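PDB 1SQ1: chorismate synthase from Campylobacter jejuni, which catalyses the last step of the shikimate pathway, probably using reduced FMN to eliminate phosphate from 5-enolpyruvylshikimate-3-phosphate and so yield chorismate. Local coordinates for residues E166-E171 against A206-V211. Numbering follows the deposited sequence.
Sequences EEFDFE and AVFTKV
K210 runs alongside F170 and crosses the side chain of E166 at about a right angle, and its course from root to tip illustrates how a lysine at the border of an aromatic cluster serves two kinds of neighbour. CB of K210 lies 3.7 Å from CZ of F170, an apolar contact at the far end of that ring. With CG anti to the backbone N (chi1 168°), the chain heads out from the strand, and CD of K210 passes CE2 of F170 at 4.0 Å while also meeting E166, whose OE1 is 3.3 Å from this same CD. CE stays near that oxygen. Bends at chi3 and chi4 then turn the tip toward F170, where NZ of K210 comes to 3.8 Å from CD2 of that ring, without lying over its face. NZ of K210 and OE1 of E166, 4.9 Å apart, are too distant for a salt bridge, although their opposite charges probably attract.

The strand 205-212 is the middle one of a five-stranded antiparallel sheet. F168, F170 and F208 form an aromatic cluster that joins one face of this sheet to the connection leading into helix 170-175, while T209 and V211 on the other face meet helix 325-346. F208 is central to the cluster: CD1 of F168 sits over one face of its ring, offset toward the rim, with the planes at 43°. F170 instead approaches rim to rim, its CZ 3.7 Å from CD2 of F208. F154 and L181 add to the buried surroundings of F168 and F208, and D169 caps the helix through OD1 to the backbone N of F172.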
loop_
_atom_site.group_PDB
_atom_site.type_symbol
_atom_site.label_atom_id
_atom_site.label_comp_id
_atom_site.label_asym_id
_atom_site.label_seq_id
_atom_site.Cartn_x
_atom_site.Cartn_y
_atom_site.Cartn_z
ATOM N N GLU A 166 -17.131 -4.156 32.440
ATOM C CA GLU A 166 -17.738 -5.474 32.278
ATOM C C GLU A 166 -19.044 -5.567 33.076
ATOM O O GLU A 166 -19.419 -6.640 33.542
ATOM C CB GLU A 166 -16.748 -6.562 32.736
ATOM C CG GLU A 166 -15.285 -6.396 32.222
ATOM C CD GLU A 166 -15.066 -6.819 30.762
ATOM O OE1 GLU A 166 -15.959 -6.557 29.925
ATOM O OE2 GLU A 166 -13.987 -7.388 30.454
ATOM N N GLU A 167 -19.737 -4.436 33.214
ATOM C CA GLU A 167 -20.994 -4.379 33.959
ATOM C C GLU A 167 -22.143 -3.791 33.144
ATOM O O GLU A 167 -23.302 -3.865 33.547
ATOM C CB GLU A 167 -20.801 -3.558 35.229
ATOM C CG GLU A 167 -21.904 -3.733 36.238
ATOM C CD GLU A 167 -21.560 -3.103 37.570
ATOM O OE1 GLU A 167 -20.480 -3.421 38.112
ATOM O OE2 GLU A 167 -22.367 -2.295 38.072
ATOM N N PHE A 168 -21.809 -3.193 32.006
ATOM C CA PHE A 168 -22.810 -2.607 31.130
ATOM C C PHE A 168 -23.689 -3.728 30.585
ATOM O O PHE A 168 -23.190 -4.783 30.196
ATOM C CB PHE A 168 -22.144 -1.861 29.964
ATOM C CG PHE A 168 -21.363 -0.640 30.377
ATOM C CD1 PHE A 168 -19.976 -0.624 30.300
ATOM C CD2 PHE A 168 -22.016 0.503 30.821
ATOM C CE1 PHE A 168 -19.257 0.518 30.658
ATOM C CE2 PHE A 168 -21.301 1.641 31.179
ATOM C CZ PHE A 168 -19.923 1.647 31.096
ATOM N N ASP A 169 -24.994 -3.488 30.540
ATOM C CA ASP A 169 -25.928 -4.497 30.068
ATOM C C ASP A 169 -26.099 -4.525 28.560
ATOM O O ASP A 169 -26.835 -3.719 27.996
ATOM C CB ASP A 169 -27.291 -4.281 30.713
ATOM C CG ASP A 169 -28.132 -5.534 30.713
ATOM O OD1 ASP A 169 -28.211 -6.196 29.652
ATOM O OD2 ASP A 169 -28.714 -5.853 31.776
ATOM N N PHE A 170 -25.436 -5.471 27.909
ATOM C CA PHE A 170 -25.538 -5.595 26.465
ATOM C C PHE A 170 -26.859 -6.234 26.078
ATOM O O PHE A 170 -27.362 -6.028 24.976
ATOM C CB PHE A 170 -24.375 -6.422 25.920
ATOM C CG PHE A 170 -23.156 -5.609 25.619
ATOM C CD1 PHE A 170 -23.061 -4.902 24.432
ATOM C CD2 PHE A 170 -22.115 -5.523 26.534
ATOM C CE1 PHE A 170 -21.953 -4.118 24.166
ATOM C CE2 PHE A 170 -21.001 -4.741 26.278
ATOM C CZ PHE A 170 -20.917 -4.039 25.092
ATOM N N GLU A 171 -27.416 -7.024 26.986
ATOM C CA GLU A 171 -28.695 -7.674 26.730
ATOM C C GLU A 171 -29.716 -6.549 26.608
ATOM O O GLU A 171 -30.504 -6.494 25.661
ATOM C CB GLU A 171 -29.037 -8.600 27.895
ATOM C CG GLU A 171 -28.046 -9.749 28.060
ATOM C CD GLU A 171 -28.411 -10.969 27.222
ATOM O OE1 GLU A 171 -29.444 -11.609 27.530
ATOM O OE2 GLU A 171 -27.668 -11.287 26.262
ATOM N N ALA A 206 -21.183 8.998 24.384
ATOM C CA ALA A 206 -20.021 8.144 24.629
ATOM C C ALA A 206 -20.343 6.673 24.314
ATOM O O ALA A 206 -21.211 6.065 24.952
ATOM C CB ALA A 206 -19.575 8.284 26.069
ATOM N N VAL A 207 -19.646 6.106 23.330
ATOM C CA VAL A 207 -19.882 4.724 22.939
ATOM C C VAL A 207 -18.902 3.733 23.536
ATOM O O VAL A 207 -17.726 4.049 23.741
ATOM C CB VAL A 207 -19.855 4.573 21.423
ATOM C CG1 VAL A 207 -19.850 3.109 21.052
ATOM C CG2 VAL A 207 -21.065 5.265 20.826
ATOM N N PHE A 208 -19.406 2.532 23.818
ATOM C CA PHE A 208 -18.598 1.457 24.389
ATOM C C PHE A 208 -18.592 0.222 23.489
ATOM O O PHE A 208 -19.637 -0.378 23.235
ATOM C CB PHE A 208 -19.136 1.056 25.761
ATOM C CG PHE A 208 -18.364 -0.058 26.409
ATOM C CD1 PHE A 208 -17.038 0.125 26.791
ATOM C CD2 PHE A 208 -18.958 -1.296 26.634
ATOM C CE1 PHE A 208 -16.314 -0.911 27.390
ATOM C CE2 PHE A 208 -18.240 -2.335 27.232
ATOM C CZ PHE A 208 -16.919 -2.143 27.610
ATOM N N THR A 209 -17.417 -0.157 23.005
ATOM C CA THR A 209 -17.300 -1.329 22.146
ATOM C C THR A 209 -16.505 -2.405 22.854
ATOM O O THR A 209 -15.340 -2.215 23.197
ATOM C CB THR A 209 -16.582 -1.027 20.837
ATOM O OG1 THR A 209 -17.243 0.042 20.146
ATOM C CG2 THR A 209 -16.585 -2.267 19.975
ATOM N N LYS A 210 -17.153 -3.539 23.067
ATOM C CA LYS A 210 -16.531 -4.661 23.738
ATOM C C LYS A 210 -16.361 -5.807 22.759
ATOM O O LYS A 210 -17.269 -6.107 21.982
ATOM C CB LYS A 210 -17.395 -5.096 24.921
ATOM C CG LYS A 210 -17.016 -6.431 25.529
ATOM C CD LYS A 210 -17.439 -6.483 26.981
ATOM C CE LYS A 210 -17.962 -7.849 27.372
ATOM N NZ LYS A 210 -19.294 -8.101 26.744
ATOM N N VAL A 211 -15.187 -6.433 22.777
ATOM C CA VAL A 211 -14.928 -7.559 21.895
ATOM C C VAL A 211 -14.513 -8.753 22.744
ATOM O O VAL A 211 -13.540 -8.677 23.501
ATOM C CB VAL A 211 -13.816 -7.234 20.881
ATOM C CG1 VAL A 211 -13.723 -8.338 19.849
ATOM C CG2 VAL A 211 -14.095 -5.903 20.210
#